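Local coordinates for glycoside Hydrolase Family 43_12 (Metagenome, PDB 7JVH), which probably hydrolyses glycosidic bonds in arabinose- or xylose-containing plant polysaccharides or oligosaccharides, at residues Arg202-Trp207 with Val236-Pro241; Ala123-Tyr128 with Asp173-Phe178; Glu265-Ala270 with Thr346-Glu351. All coordinates share one frame; numbering follows the deposited sequence.

Contact 1. Residues Arg202-Trp207 with Val236-Pro241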
loop_
_atom_site.group_PDB
_atom_site.type_symbol
_atom_site.label_atom_id
_atom_site.label_comp_id
_atom_site.label_asym_id
_atom_site.label_seq_id
_atom_site.Cartn_x
_atom_site.Cartn_y
_atom_site.Cartn_z
ATOM N N ARG A 202 -4.795 -22.431 -8.922
ATOM C CA ARG A 202 -3.675 -22.303 -8.013
ATOM C C ARG A 202 -3.850 -23.243 -6.831
ATOM O O ARG A 202 -4.886 -23.911 -6.700
ATOM C CB ARG A 202 -3.574 -20.850 -7.539
ATOM C CG ARG A 202 -3.144 -19.872 -8.627
ATOM C CD ARG A 202 -1.834 -20.164 -9.353
ATOM N NE ARG A 202 -0.674 -19.700 -8.597
ATOM C CZ ARG A 202 0.445 -19.211 -9.115
ATOM N NH1 ARG A 202 0.611 -19.105 -10.442
ATOM N NH2 ARG A 202 1.436 -18.876 -8.292
ATOM N N CYS A 203 -2.816 -23.300 -5.983
ATOM C CA CYS A 203 -2.710 -24.268 -4.895
ATOM C C CYS A 203 -2.198 -23.618 -3.646
ATOM O O CYS A 203 -1.459 -22.640 -3.714
ATOM C CB CYS A 203 -1.689 -25.366 -5.261
ATOM S SG CYS A 203 -2.229 -26.444 -6.572
ATOM N N ILE A 204 -2.579 -24.187 -2.501
ATOM C CA ILE A 204 -1.955 -23.885 -1.228
ATOM C C ILE A 204 -1.042 -25.054 -0.863
ATOM O O ILE A 204 -1.467 -26.210 -0.849
ATOM C CB ILE A 204 -2.978 -23.658 -0.105
ATOM C CG1 ILE A 204 -3.949 -22.531 -0.483
ATOM C CG2 ILE A 204 -2.266 -23.371 1.208
ATOM C CD1 ILE A 204 -3.296 -21.217 -0.848
ATOM N N LYS A 205 0.217 -24.714 -0.566
ATOM C CA LYS A 205 1.262 -25.655 -0.281
ATOM C C LYS A 205 1.823 -25.337 1.084
ATOM O O LYS A 205 1.991 -24.181 1.419
ATOM C CB LYS A 205 2.365 -25.526 -1.336
ATOM C CG LYS A 205 3.437 -26.612 -1.241
ATOM C CD LYS A 205 4.336 -26.634 -2.465
ATOM C CE LYS A 205 3.579 -27.143 -3.691
ATOM N NZ LYS A 205 4.394 -27.059 -4.920
ATOM N N ILE A 206 2.127 -26.385 1.861
ATOM C CA ILE A 206 2.737 -26.240 3.178
ATOM C C ILE A 206 4.095 -26.940 3.216
ATOM O O ILE A 206 4.306 -27.938 2.530
ATOM C CB ILE A 206 1.804 -26.760 4.289
ATOM C CG1 ILE A 206 2.328 -26.357 5.668
ATOM C CG2 ILE A 206 1.620 -28.276 4.210
ATOM C CD1 ILE A 206 1.303 -26.588 6.774
ATOM N N TRP A 207 5.014 -26.373 4.008
ATOM C CA TRP A 207 6.365 -26.890 4.224
ATOM C C TRP A 207 6.653 -26.842 5.707
ATOM O O TRP A 207 6.227 -25.911 6.380
ATOM C CB TRP A 207 7.407 -25.984 3.575
ATOM C CG TRP A 207 7.357 -25.856 2.096
ATOM C CD1 TRP A 207 6.537 -25.052 1.373
ATOM C CD2 TRP A 207 8.214 -26.512 1.151
ATOM N NE1 TRP A 207 6.811 -25.173 0.038
ATOM C CE2 TRP A 207 7.829 -26.069 -0.131
ATOM C CE3 TRP A 207 9.253 -27.444 1.261
ATOM C CZ2 TRP A 207 8.447 -26.529 -1.301
ATOM C CZ3 TRP A 207 9.873 -27.894 0.096
ATOM C CH2 TRP A 207 9.457 -27.445 -1.168
ATOM N N VAL A 236 -10.745 -19.031 -8.604
ATOM C CA VAL A 236 -9.667 -18.203 -9.096
ATOM C C VAL A 236 -8.666 -17.853 -7.989
ATOM O O VAL A 236 -9.054 -17.412 -6.913
ATOM C CB VAL A 236 -10.235 -16.917 -9.748
ATOM C CG1 VAL A 236 -9.140 -15.914 -10.101
ATOM C CG2 VAL A 236 -11.072 -17.269 -10.966
ATOM N N TRP A 237 -7.379 -18.085 -8.267
ATOM C CA TRP A 237 -6.250 -17.598 -7.470
ATOM C C TRP A 237 -6.383 -17.668 -5.945
ATOM O O TRP A 237 -6.181 -16.668 -5.258
ATOM C CB TRP A 237 -5.910 -16.164 -7.891
ATOM C CG TRP A 237 -4.878 -16.118 -8.972
ATOM C CD1 TRP A 237 -5.091 -16.103 -10.317
ATOM C CD2 TRP A 237 -3.462 -16.095 -8.780
ATOM N NE1 TRP A 237 -3.889 -16.073 -10.976
ATOM C CE2 TRP A 237 -2.870 -16.057 -10.057
ATOM C CE3 TRP A 237 -2.636 -16.103 -7.648
ATOM C CZ2 TRP A 237 -1.486 -16.036 -10.241
ATOM C CZ3 TRP A 237 -1.259 -16.065 -7.824
ATOM C CH2 TRP A 237 -0.699 -16.039 -9.117
ATOM N N ILE A 238 -6.686 -18.856 -5.415
ATOM C CA ILE A 238 -6.612 -19.080 -3.990
ATOM C C ILE A 238 -5.221 -18.692 -3.510
ATOM O O ILE A 238 -4.225 -19.129 -4.066
ATOM C CB ILE A 238 -6.972 -20.526 -3.568
ATOM C CG1 ILE A 238 -7.032 -20.628 -2.039
ATOM C CG2 ILE A 238 -6.002 -21.540 -4.142
ATOM C CD1 ILE A 238 -8.129 -21.527 -1.519
ATOM N N GLU A 239 -5.174 -17.846 -2.477
ATOM C CA GLU A 239 -3.938 -17.247 -2.011
ATOM C C GLU A 239 -4.105 -16.692 -0.589
ATOM O O GLU A 239 -5.015 -17.090 0.128
ATOM C CB GLU A 239 -3.477 -16.174 -3.020
ATOM C CG GLU A 239 -4.340 -14.931 -3.086
ATOM C CD GLU A 239 -4.045 -14.062 -4.316
ATOM O OE1 GLU A 239 -2.949 -14.143 -4.874
ATOM O OE2 GLU A 239 -4.902 -13.274 -4.754
ATOM N N GLY A 240 -3.182 -15.809 -0.183
ATOM C CA GLY A 240 -3.101 -15.279 1.159
ATOM C C GLY A 240 -3.317 -16.304 2.277
ATOM O O GLY A 240 -4.011 -16.017 3.242
ATOM N N PRO A 241 -2.717 -17.512 2.214
ATOM C CA PRO A 241 -2.980 -18.538 3.237
ATOM C C PRO A 241 -2.416 -18.158 4.608
ATOM O O PRO A 241 -1.271 -17.708 4.691
ATOM C CB PRO A 241 -2.239 -19.772 2.693
ATOM C CG PRO A 241 -1.164 -19.205 1.799
ATOM C CD PRO A 241 -1.726 -17.943 1.200
#

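Contact 2. Residues Ala123-Tyr128 with Asp173-Phe178. With GOL (glycerol), chain G.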
loop_
_atom_site.group_PDB
_atom_site.type_symbol
_atom_site.label_atom_id
_atom_site.label_comp_id
_atom_site.label_asym_id
_atom_site.label_seq_id
_atom_site.Cartn_x
_atom_site.Cartn_y
_atom_site.Cartn_z
ATOM N N ALA A 123 2.205 -9.355 -1.144
ATOM C CA ALA A 123 1.563 -9.547 0.158
ATOM C C ALA A 123 2.548 -9.862 1.275
ATOM O O ALA A 123 3.296 -10.829 1.199
ATOM C CB ALA A 123 0.520 -10.640 0.075
ATOM N N PRO A 124 2.613 -9.029 2.330
ATOM C CA PRO A 124 3.402 -9.339 3.517
ATOM C C PRO A 124 2.637 -10.215 4.510
ATOM O O PRO A 124 1.401 -10.172 4.535
ATOM C CB PRO A 124 3.624 -7.952 4.120
ATOM C CG PRO A 124 2.395 -7.208 3.780
ATOM C CD PRO A 124 1.972 -7.705 2.419
ATOM N N ALA A 125 3.373 -11.011 5.293
ATOM C CA ALA A 125 2.847 -11.689 6.476
ATOM C C ALA A 125 3.799 -11.499 7.661
ATOM O O ALA A 125 4.917 -12.005 7.649
ATOM C CB ALA A 125 2.615 -13.165 6.192
ATOM N N ILE A 126 3.358 -10.735 8.666
ATOM C CA ILE A 126 4.126 -10.512 9.898
ATOM C C ILE A 126 3.663 -11.512 10.976
ATOM O O ILE A 126 2.530 -11.955 10.963
ATOM C CB ILE A 126 4.026 -9.035 10.378
ATOM C CG1 ILE A 126 5.079 -8.745 11.456
ATOM C CG2 ILE A 126 2.633 -8.698 10.901
ATOM C CD1 ILE A 126 5.064 -7.324 11.972
ATOM N N HIS A 127 4.573 -11.887 11.876
ATOM C CA HIS A 127 4.320 -12.913 12.877
ATOM C C HIS A 127 5.179 -12.664 14.089
ATOM O O HIS A 127 6.267 -12.128 13.973
ATOM C CB HIS A 127 4.673 -14.302 12.337
ATOM C CG HIS A 127 3.868 -14.705 11.148
ATOM N ND1 HIS A 127 2.671 -15.369 11.279
ATOM C CD2 HIS A 127 4.097 -14.604 9.812
ATOM C CE1 HIS A 127 2.167 -15.613 10.080
ATOM N NE2 HIS A 127 3.023 -15.181 9.173
ATOM N N TYR A 128 4.684 -13.085 15.254
ATOM C CA TYR A 128 5.479 -13.134 16.468
ATOM C C TYR A 128 5.535 -14.565 16.972
ATOM O O TYR A 128 4.507 -15.177 17.240
ATOM C CB TYR A 128 4.924 -12.216 17.557
ATOM C CG TYR A 128 5.638 -12.407 18.870
ATOM C CD1 TYR A 128 6.895 -11.854 19.075
ATOM C CD2 TYR A 128 5.073 -13.165 19.894
ATOM C CE1 TYR A 128 7.565 -12.042 20.278
ATOM C CE2 TYR A 128 5.739 -13.353 21.093
ATOM C CZ TYR A 128 6.982 -12.795 21.277
ATOM O OH TYR A 128 7.639 -12.970 22.462
ATOM N N ASP A 173 2.617 -15.097 -1.466
ATOM C CA ASP A 173 1.851 -15.067 -0.223
ATOM C C ASP A 173 2.379 -16.070 0.792
ATOM O O ASP A 173 1.614 -16.854 1.348
ATOM C CB ASP A 173 0.364 -15.251 -0.497
ATOM C CG ASP A 173 -0.197 -14.142 -1.364
ATOM O OD1 ASP A 173 0.588 -13.253 -1.783
ATOM O OD2 ASP A 173 -1.425 -14.168 -1.645
ATOM N N PRO A 174 3.695 -16.055 1.085
ATOM C CA PRO A 174 4.245 -16.876 2.163
ATOM C C PRO A 174 3.697 -16.464 3.533
ATOM O O PRO A 174 3.349 -15.307 3.742
ATOM C CB PRO A 174 5.741 -16.561 2.092
ATOM C CG PRO A 174 5.818 -15.221 1.438
ATOM C CD PRO A 174 4.704 -15.203 0.441
ATOM N N SER A 175 3.645 -17.420 4.462
ATOM C CA SER A 175 3.162 -17.172 5.817
ATOM C C SER A 175 3.599 -18.320 6.718
ATOM O O SER A 175 3.374 -19.480 6.413
ATOM C CB SER A 175 1.635 -17.018 5.797
ATOM O OG SER A 175 1.096 -16.706 7.045
ATOM N N LEU A 176 4.241 -17.975 7.834
ATOM C CA LEU A 176 4.757 -18.934 8.794
ATOM C C LEU A 176 3.744 -19.190 9.909
ATOM O O LEU A 176 2.891 -18.344 10.194
ATOM C CB LEU A 176 6.050 -18.419 9.409
ATOM C CG LEU A 176 7.180 -18.080 8.453
ATOM C CD1 LEU A 176 8.175 -17.141 9.117
ATOM C CD2 LEU A 176 7.856 -19.347 7.965
ATOM N N PHE A 177 3.846 -20.378 10.515
ATOM C CA PHE A 177 3.062 -20.763 11.677
ATOM C C PHE A 177 3.938 -21.599 12.602
ATOM O O PHE A 177 4.636 -22.512 12.144
ATOM C CB PHE A 177 1.826 -21.564 11.262
ATOM C CG PHE A 177 1.199 -22.333 12.388
ATOM C CD1 PHE A 177 0.342 -21.713 13.284
ATOM C CD2 PHE A 177 1.487 -23.689 12.563
ATOM C CE1 PHE A 177 -0.214 -22.428 14.330
ATOM C CE2 PHE A 177 0.929 -24.409 13.609
ATOM C CZ PHE A 177 0.069 -23.778 14.490
ATOM N N PHE A 178 3.892 -21.287 13.903
ATOM C CA PHE A 178 4.720 -21.935 14.909
ATOM C C PHE A 178 3.878 -22.773 15.865
ATOM O O PHE A 178 3.196 -22.236 16.724
ATOM C CB PHE A 178 5.518 -20.874 15.667
ATOM C CG PHE A 178 6.288 -19.952 14.772
ATOM C CD1 PHE A 178 7.420 -20.398 14.107
ATOM C CD2 PHE A 178 5.868 -18.636 14.576
ATOM C CE1 PHE A 178 8.132 -19.546 13.262
ATOM C CE2 PHE A 178 6.570 -17.774 13.734
ATOM C CZ PHE A 178 7.704 -18.230 13.077
HETATM C C1 GOL G . -0.613 -10.701 -3.406
HETATM O O1 GOL G . 0.761 -10.773 -3.034
HETATM C C2 GOL G . -0.802 -9.992 -4.728
HETATM O O2 GOL G . -2.189 -9.972 -5.057
HETATM C C3 GOL G . -0.263 -8.577 -4.737
HETATM O O3 GOL G . -1.146 -7.682 -4.066
#

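Contact 3. Residues Glu265-Ala270 with Thr346-Glu351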
loop_
_atom_site.group_PDB
_atom_site.type_symbol
_atom_site.label_atom_id
_atom_site.label_comp_id
_atom_site.label_asym_id
_atom_site.label_seq_id
_atom_site.Cartn_x
_atom_site.Cartn_y
_atom_site.Cartn_z
ATOM N N GLU A 265 -12.888 -14.212 1.180
ATOM C CA GLU A 265 -12.063 -14.981 2.093
ATOM C C GLU A 265 -12.839 -16.220 2.489
ATOM O O GLU A 265 -14.037 -16.149 2.749
ATOM C CB GLU A 265 -11.697 -14.178 3.326
ATOM C CG GLU A 265 -10.530 -14.776 4.094
ATOM C CD GLU A 265 -9.177 -14.400 3.535
ATOM O OE1 GLU A 265 -9.102 -13.615 2.547
ATOM O OE2 GLU A 265 -8.181 -14.874 4.105
ATOM N N VAL A 266 -12.129 -17.354 2.523
ATOM C CA VAL A 266 -12.689 -18.655 2.784
ATOM C C VAL A 266 -11.901 -19.278 3.930
ATOM O O VAL A 266 -10.821 -18.793 4.268
ATOM C CB VAL A 266 -12.667 -19.539 1.529
ATOM C CG1 VAL A 266 -13.430 -18.873 0.405
ATOM C CG2 VAL A 266 -11.242 -19.843 1.088
ATOM N N ILE A 267 -12.453 -20.343 4.526
ATOM C CA ILE A 267 -11.895 -20.933 5.737
ATOM C C ILE A 267 -12.009 -22.466 5.706
ATOM O O ILE A 267 -13.065 -23.015 5.348
ATOM C CB ILE A 267 -12.592 -20.389 7.007
ATOM C CG1 ILE A 267 -11.860 -20.840 8.279
ATOM C CG2 ILE A 267 -14.055 -20.825 7.061
ATOM C CD1 ILE A 267 -10.563 -20.107 8.549
ATOM N N PHE A 268 -10.911 -23.124 6.102
ATOM C CA PHE A 268 -10.754 -24.568 6.137
ATOM C C PHE A 268 -10.298 -24.949 7.535
ATOM O O PHE A 268 -9.647 -24.145 8.208
ATOM C CB PHE A 268 -9.629 -24.997 5.184
ATOM C CG PHE A 268 -9.894 -24.712 3.731
ATOM C CD1 PHE A 268 -9.556 -23.488 3.168
ATOM C CD2 PHE A 268 -10.463 -25.688 2.917
ATOM C CE1 PHE A 268 -9.794 -23.240 1.836
ATOM C CE2 PHE A 268 -10.705 -25.429 1.575
ATOM C CZ PHE A 268 -10.357 -24.209 1.033
ATOM N N LYS A 269 -10.592 -26.182 7.957
ATOM C CA LYS A 269 -10.026 -26.727 9.196
ATOM C C LYS A 269 -9.504 -28.169 9.045
ATOM O O LYS A 269 -9.920 -28.896 8.143
ATOM C CB LYS A 269 -11.039 -26.619 10.348
ATOM C CG LYS A 269 -12.109 -27.698 10.386
ATOM C CD LYS A 269 -13.113 -27.448 11.506
ATOM C CE LYS A 269 -14.220 -28.491 11.508
ATOM N NZ LYS A 269 -13.864 -29.703 12.312
ATOM N N ALA A 270 -8.582 -28.556 9.937
ATOM C CA ALA A 270 -8.003 -29.893 9.968
ATOM C C ALA A 270 -7.591 -30.296 11.372
ATOM O O ALA A 270 -7.352 -29.432 12.221
ATOM C CB ALA A 270 -6.798 -29.977 9.048
ATOM N N THR A 346 -16.822 -23.159 16.442
ATOM C CA THR A 346 -15.863 -23.864 15.580
ATOM C C THR A 346 -15.164 -22.933 14.574
ATOM O O THR A 346 -13.951 -22.997 14.426
ATOM C CB THR A 346 -16.566 -25.000 14.803
ATOM O OG1 THR A 346 -17.220 -25.880 15.731
ATOM C CG2 THR A 346 -15.576 -25.786 13.959
ATOM N N TRP A 347 -15.942 -22.068 13.908
ATOM C CA TRP A 347 -15.461 -21.242 12.800
ATOM C C TRP A 347 -15.516 -19.733 13.026
ATOM O O TRP A 347 -16.428 -19.226 13.675
ATOM C CB TRP A 347 -16.295 -21.511 11.556
ATOM C CG TRP A 347 -16.412 -22.943 11.141
ATOM C CD1 TRP A 347 -17.426 -23.787 11.423
ATOM C CD2 TRP A 347 -15.497 -23.663 10.304
ATOM N NE1 TRP A 347 -17.199 -25.007 10.829
ATOM C CE2 TRP A 347 -16.020 -24.956 10.136
ATOM C CE3 TRP A 347 -14.283 -23.335 9.684
ATOM C CZ2 TRP A 347 -15.373 -25.932 9.384
ATOM C CZ3 TRP A 347 -13.637 -24.310 8.929
ATOM C CH2 TRP A 347 -14.184 -25.591 8.790
ATOM N N PRO A 348 -14.572 -18.963 12.437
ATOM C CA PRO A 348 -14.593 -17.501 12.531
ATOM C C PRO A 348 -15.639 -16.873 11.624
ATOM O O PRO A 348 -15.730 -17.233 10.452
ATOM C CB PRO A 348 -13.195 -17.117 12.038
ATOM C CG PRO A 348 -12.827 -18.195 11.088
ATOM C CD PRO A 348 -13.434 -19.465 11.647
ATOM N N VAL A 349 -16.412 -15.933 12.180
ATOM C CA VAL A 349 -17.415 -15.164 11.464
ATOM C C VAL A 349 -16.936 -13.723 11.483
ATOM O O VAL A 349 -16.668 -13.175 12.547
ATOM C CB VAL A 349 -18.773 -15.214 12.188
ATOM C CG1 VAL A 349 -19.751 -14.186 11.621
ATOM C CG2 VAL A 349 -19.359 -16.620 12.143
ATOM N N PHE A 350 -16.915 -13.112 10.297
ATOM C CA PHE A 350 -16.596 -11.672 10.132
ATOM C C PHE A 350 -17.911 -10.944 10.376
ATOM O O PHE A 350 -18.806 -11.130 9.573
ATOM C CB PHE A 350 -16.102 -11.398 8.709
ATOM C CG PHE A 350 -14.617 -11.543 8.520
ATOM C CD1 PHE A 350 -14.044 -12.784 8.336
ATOM C CD2 PHE A 350 -13.786 -10.443 8.547
ATOM C CE1 PHE A 350 -12.679 -12.919 8.187
ATOM C CE2 PHE A 350 -12.420 -10.580 8.401
ATOM C CZ PHE A 350 -11.869 -11.819 8.218
ATOM N N GLU A 351 -18.023 -10.191 11.467
ATOM C CA GLU A 351 -19.307 -9.518 11.786
ATOM C C GLU A 351 -19.700 -8.581 10.639
ATOM O O GLU A 351 -18.992 -7.626 10.393
ATOM C CB GLU A 351 -19.254 -8.920 13.191
ATOM C CG GLU A 351 -19.437 -9.967 14.271
ATOM C CD GLU A 351 -19.301 -9.513 15.708
ATOM O OE1 GLU A 351 -19.156 -8.320 15.935
ATOM O OE2 GLU A 351 -19.344 -10.360 16.588
#

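Contact 1. Residues Arg202-Trp207 with Val236-Pro241
R202 runs alongside W237 and lays its guanidinium nearly flat on the indole, the two centres 4.0 Å apart and the planes tilted by 21°. The near-parallel planes make this a cation-pi stack over the outer end of the six-membered ring, with R202 CZ 3.4 Å from W237 CH2. The aliphatic part joins in: bends at chi2 (-56°) and chi3 (-82°) turn the chain along the indole, and CG makes a CH-pi contact, 4.0 Å from the six-membered ring centroid. N189 holds both sides, its OD1 taking a hydrogen bond from R202 NH2 while its ND2 donates to I238 O. A leucine in place of R202 would probably leave the W237 face without its charged cover and N189 OD1 without this donor.

Beyond the stack the contact turns apolar. I204 crosses I238 at about a right angle, CG1 to CG1 at 3.9 Å, and its CG2 meets P241 CB at 3.9 Å; C254 and V187 pack around the same group. I238 also rests CG2 against R202 O, 3.7 Å away. Thus the third strand of one propeller blade, 203-210, joins the start of the next blade's innermost strand, 239-246, with no hydrogen bond between the two segments. Dispersion and cation-pi attraction therefore carry the direct contact, while N189 supplies polar bridging.

Contact 2. Residues Ala123-Tyr128 with Asp173-Phe178
A glycerol hydroxyl bridges A123 and D173 at one end of this contact: O1 accepts a hydrogen bond from A123 N at 2.8 Å and donates one to D173 OD1, also at 2.8 Å. The bond from the amide is fairly straight. D63 and R334 also bind this glycerol, which probably comes from the crystallisation liquor but may mark a polar pocket. A123 CB packs against the same carboxylate, 3.2 Å from D173 OD1.

Further along, the A125 methyl rests on the P174 carbonyl oxygen and, less closely, on the hydroxyl of S175. Strands 125-128 and 175-178 run nearly parallel, 17° apart, but their axes stay 7.0 Å from each other and no backbone hydrogen bond joins them. They are innermost strands of successive blades in the five-bladed beta-propeller of family 43, so side chains fill the space between two sheets as these fan out from the central axis.

H127 reaches across from one strand to the other. With CG beside the backbone N (chi1 -62°) and the imidazole turned across the chain, the ring brings its edge to S175. The hydroxyl oxygen S175 OG lies in the ring plane, 3.3 Å from H127 NE2, but the bond is weak, bent to 124°. The stronger partner of this hydroxyl is H242 ND1 on the innermost strand of the following blade. At the far end F178 turns a ring edge to H127, its CE2 4.2 Å from H127 CB, while L176 leans on Y136 of strand 134-142.

Contact 3. Residues Glu265-Ala270 with Thr346-Glu351
Neighbouring propeller blades meet where W347, in the loop leading to the outermost strand 349-350 of one blade, lies against I267 and K269 of strand 265-270 in the blade before it. The aliphatic chain of K269 runs above one face of the indole, along its rim, crossing W347 at about a right angle. Its CG comes within 3.4 Å of W347 CH2. K269 leaves the backbone with CG between N and the carbonyl carbon (chi1 80°), then stays extended as far as CE, which carries CG, CD and CE along the CZ2-CH2 rim of the ring, above its plane, before the chain bends at chi4. T346 adds its methyl above the same face, toward the rim, and its CG2 touches K269 CD at 3.9 Å.

In the family 43 propeller, strand 265-270 is the third of its blade. It and the 346-348 loop run in roughly opposite senses but share no hydrogen bond, so the seam is closed by side chains. I267 CG2 approaches the indole obliquely, 3.6 Å from W347 CE3, while the carbonyl carbon of F268 sits at the ring edge. The end of the other branch of I267, CD1, points at the proline ring and meets P348 CG at 3.9 Å. M253, V341 and L307 pack about P348, and W280 stacks on W347.

The three contacts lie at successive junctions between blades of one propeller. Contacts 1 and 2, with centres 13 Å apart, meet at the pocket: G240 N of contact 1 probably donates a hydrogen bond to D173 OD2 of contact 2, 2.8 Å away. E239 and D173 each lie beside a bound glycerol, and with D63 they form an acidic group consistent with the active site of family 43 enzymes. Contact 3 is centred about 16 Å from contact 1 and touches it through apolar packing, I238 CD1 to F268 CE1 at 4.1 Å. Contacts 2 and 3 stay apart, about 18 Å between centres and about 9 Å between nearest atoms.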